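Long-range contact in putative uronate isomerase (Thermotoga maritima, PDB 4NAR), which belongs to the lactate racemase family and may have lactate racemase activity, although its own reaction remains to be settled: residues Y279-A285 with H310-S316. Residues are numbered along the deposited sequence; the frame is centred on the assembly and turned at random.
Sequences YDEVWTA and HIKRFHS. With SO4 (sulfate ion), chain B.
His310 meets Tyr279 where the short helix 282-285 and the residues just before it pack against the loop between strand 302-308 and helix 318-327, a worked example of neighbouring loops joined beyond one end of a parallel beta sheet. The His310 ring approaches the carbonyl oxygen of Tyr279 edge-on, giving a weak hydrogen bond. Ile311 supplies one apolar patch: its CD1 comes within 3.5 Å of Ala285 CB, while its CG2 rests against Glu281 CA.

Arg313 is the centre of a salt-bridge network. Its NE and NH2 close side-on upon a single carboxylate oxygen, Glu281 OE1 (2.7 Å from NE), the two planes standing 78° apart; NH2 also reaches Asp280 OD2 at 3.1 Å, from above that carboxylate. Asp280 is shared with Arg74, so the acids probably temper the two positive charges. A leucine in place of Arg313 would probably leave Glu281 OE1 without its charged mate and the Glu281 carboxylate freer to turn.

Two loop carbonyls accept the first helical amides, just after Glu281 at the N-cap: Arg313 O takes Val282 N at 3.1 Å, and Phe314 O takes the amide of Trp283. The Phe314 ring lies alongside Val282, Phe314 CD1 3.6 Å from Val282 CG2.

His315, its CG anti to the backbone N (chi1 -161°), presents the CD2 edge to the indole face of Trp283 in a T-shaped pair, planes at 78°. Asn317 and Thr72 hold the two imidazole nitrogens, which should limit rotation of the ring. At Ser316, a water donates to Glu281 OE2 (3.0 Å) and links weakly to Ser316 OG. Beyond the indole edge sits a sulfate, probably from the crystallisation liquor, also bound by Thr72, His180 and Asn348; Trp283 NE1 donates to its O4 at 3.0 Å.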
loop_
_atom_site.group_PDB
_atom_site.type_symbol
_atom_site.label_atom_id
_atom_site.label_comp_id
_atom_site.label_asym_id
_atom_site.label_seq_id
_atom_site.Cartn_x
_atom_site.Cartn_y
_atom_site.Cartn_z
ATOM N N TYR A 279 9.258 -6.199 3.675
ATOM C CA TYR A 279 9.456 -4.759 3.752
ATOM C C TYR A 279 10.942 -4.430 3.579
ATOM O O TYR A 279 11.767 -4.678 4.447
ATOM C CB TYR A 279 8.870 -4.182 5.035
ATOM C CG TYR A 279 7.365 -4.367 5.139
ATOM C CD1 TYR A 279 6.552 -4.306 4.008
ATOM C CD2 TYR A 279 6.756 -4.609 6.370
ATOM C CE1 TYR A 279 5.171 -4.476 4.102
ATOM C CE2 TYR A 279 5.377 -4.777 6.479
ATOM C CZ TYR A 279 4.590 -4.714 5.339
ATOM O OH TYR A 279 3.223 -4.880 5.435
ATOM N N ASP A 280 11.245 -3.851 2.427
ATOM C CA ASP A 280 12.590 -3.790 1.871
ATOM C C ASP A 280 13.382 -2.575 2.365
ATOM O O ASP A 280 14.616 -2.509 2.262
ATOM C CB ASP A 280 12.436 -3.687 0.345
ATOM C CG ASP A 280 13.236 -4.714 -0.377
ATOM O OD1 ASP A 280 13.848 -5.539 0.322
ATOM O OD2 ASP A 280 13.263 -4.711 -1.631
ATOM N N GLU A 281 12.647 -1.595 2.868
ATOM C CA GLU A 281 13.198 -0.272 3.069
ATOM C C GLU A 281 12.236 0.452 3.978
ATOM O O GLU A 281 11.120 -0.040 4.226
ATOM C CB GLU A 281 13.282 0.452 1.727
ATOM C CG GLU A 281 11.916 0.654 1.097
ATOM C CD GLU A 281 11.943 0.707 -0.429
ATOM O OE1 GLU A 281 13.022 0.490 -1.029
ATOM O OE2 GLU A 281 10.867 0.956 -1.032
ATOM N N VAL A 282 12.658 1.613 4.474
ATOM C CA VAL A 282 11.858 2.362 5.448
ATOM C C VAL A 282 10.469 2.733 4.899
ATOM O O VAL A 282 9.467 2.706 5.635
ATOM C CB VAL A 282 12.608 3.606 5.948
ATOM C CG1 VAL A 282 11.781 4.345 6.981
ATOM C CG2 VAL A 282 13.967 3.189 6.545
ATOM N N TRP A 283 10.418 3.036 3.602
ATOM C CA TRP A 283 9.166 3.353 2.918
ATOM C C TRP A 283 8.060 2.366 3.271
ATOM O O TRP A 283 6.940 2.777 3.543
ATOM C CB TRP A 283 9.361 3.361 1.401
ATOM C CG TRP A 283 8.279 4.097 0.637
ATOM C CD1 TRP A 283 7.253 3.547 -0.096
ATOM C CD2 TRP A 283 8.142 5.519 0.508
ATOM N NE1 TRP A 283 6.492 4.547 -0.670
ATOM C CE2 TRP A 283 7.016 5.764 -0.314
ATOM C CE3 TRP A 283 8.875 6.612 0.998
ATOM C CZ2 TRP A 283 6.597 7.069 -0.647
ATOM C CZ3 TRP A 283 8.467 7.898 0.664
ATOM C CH2 TRP A 283 7.329 8.118 -0.142
ATOM N N THR A 284 8.360 1.069 3.274
ATOM C CA THR A 284 7.352 0.106 3.701
ATOM C C THR A 284 7.442 -0.271 5.183
ATOM O O THR A 284 6.407 -0.527 5.822
ATOM C CB THR A 284 7.359 -1.160 2.852
ATOM O OG1 THR A 284 8.703 -1.667 2.761
ATOM C CG2 THR A 284 6.810 -0.862 1.468
ATOM N N ALA A 285 8.654 -0.305 5.740
ATOM C CA ALA A 285 8.788 -0.696 7.143
ATOM C C ALA A 285 8.143 0.341 8.073
ATOM O O ALA A 285 7.830 0.036 9.239
ATOM C CB ALA A 285 10.225 -0.929 7.513
ATOM N N HIS A 310 17.766 -6.233 8.264
ATOM C CA HIS A 310 18.153 -6.378 6.865
ATOM C C HIS A 310 18.074 -5.057 6.086
ATOM O O HIS A 310 18.672 -4.917 5.022
ATOM C CB HIS A 310 17.259 -7.432 6.196
ATOM C CG HIS A 310 15.794 -7.213 6.429
ATOM N ND1 HIS A 310 15.187 -7.435 7.659
ATOM C CD2 HIS A 310 14.801 -6.784 5.606
ATOM C CE1 HIS A 310 13.902 -7.166 7.572
ATOM N NE2 HIS A 310 13.635 -6.762 6.334
ATOM N N ILE A 311 17.324 -4.095 6.608
ATOM C CA ILE A 311 17.074 -2.863 5.869
ATOM C C ILE A 311 18.285 -1.928 5.906
ATOM O O ILE A 311 18.908 -1.737 6.966
ATOM C CB ILE A 311 15.817 -2.139 6.398
ATOM C CG1 ILE A 311 14.565 -2.957 6.060
ATOM C CG2 ILE A 311 15.698 -0.714 5.821
ATOM C CD1 ILE A 311 13.272 -2.297 6.513
ATOM N N LYS A 312 18.609 -1.349 4.747
ATOM C CA LYS A 312 19.760 -0.453 4.644
ATOM C C LYS A 312 19.487 0.805 3.799
ATOM O O LYS A 312 20.415 1.552 3.473
ATOM C CB LYS A 312 20.999 -1.222 4.136
ATOM C CG LYS A 312 20.697 -2.252 3.050
ATOM C CD LYS A 312 21.946 -3.070 2.671
ATOM C CE LYS A 312 21.692 -3.970 1.441
ATOM N NZ LYS A 312 22.475 -3.549 0.224
ATOM N N ARG A 313 18.219 1.047 3.463
ATOM C CA ARG A 313 17.847 2.230 2.678
ATOM C C ARG A 313 16.447 2.756 3.044
ATOM O O ARG A 313 15.662 2.068 3.705
ATOM C CB ARG A 313 17.908 1.917 1.183
ATOM C CG ARG A 313 16.644 1.218 0.697
ATOM C CD ARG A 313 16.902 0.472 -0.592
ATOM N NE ARG A 313 15.689 -0.138 -1.139
ATOM C CZ ARG A 313 15.564 -1.434 -1.438
ATOM N NH1 ARG A 313 16.579 -2.269 -1.223
ATOM N NH2 ARG A 313 14.418 -1.895 -1.948
ATOM N N PHE A 314 16.140 3.978 2.623
ATOM C CA PHE A 314 14.839 4.564 2.910
ATOM C C PHE A 314 13.862 4.324 1.764
ATOM O O PHE A 314 12.673 4.047 1.992
ATOM C CB PHE A 314 14.970 6.059 3.199
ATOM C CG PHE A 314 15.774 6.356 4.425
ATOM C CD1 PHE A 314 15.153 6.436 5.676
ATOM C CD2 PHE A 314 17.158 6.517 4.340
ATOM C CE1 PHE A 314 15.906 6.683 6.828
ATOM C CE2 PHE A 314 17.920 6.778 5.480
ATOM C CZ PHE A 314 17.293 6.859 6.727
ATOM N N HIS A 315 14.363 4.454 0.538
ATOM C CA HIS A 315 13.563 4.186 -0.658
ATOM C C HIS A 315 14.519 3.600 -1.688
ATOM O O HIS A 315 15.719 3.879 -1.621
ATOM C CB HIS A 315 12.925 5.480 -1.184
ATOM C CG HIS A 315 11.758 5.255 -2.099
ATOM N ND1 HIS A 315 11.900 4.902 -3.428
ATOM C CD2 HIS A 315 10.421 5.344 -1.876
ATOM C CE1 HIS A 315 10.703 4.779 -3.979
ATOM N NE2 HIS A 315 9.788 5.045 -3.059
ATOM N N SER A 316 14.019 2.790 -2.624
ATOM C CA SER A 316 14.912 2.179 -3.618
ATOM C C SER A 316 15.205 3.128 -4.788
ATOM O O SER A 316 16.250 3.022 -5.446
ATOM C CB SER A 316 14.369 0.834 -4.116
ATOM O OG SER A 316 13.032 0.953 -4.594
HETATM S S SO4 B . 3.444 4.542 -3.006
HETATM O O1 SO4 B . 2.059 5.044 -3.043
HETATM O O2 SO4 B . 3.596 3.474 -4.007
HETATM O O3 SO4 B . 4.367 5.652 -3.280
HETATM O O4 SO4 B . 3.732 3.999 -1.661
HETATM O O HOH W 1 10.734 -1.225 -3.149
#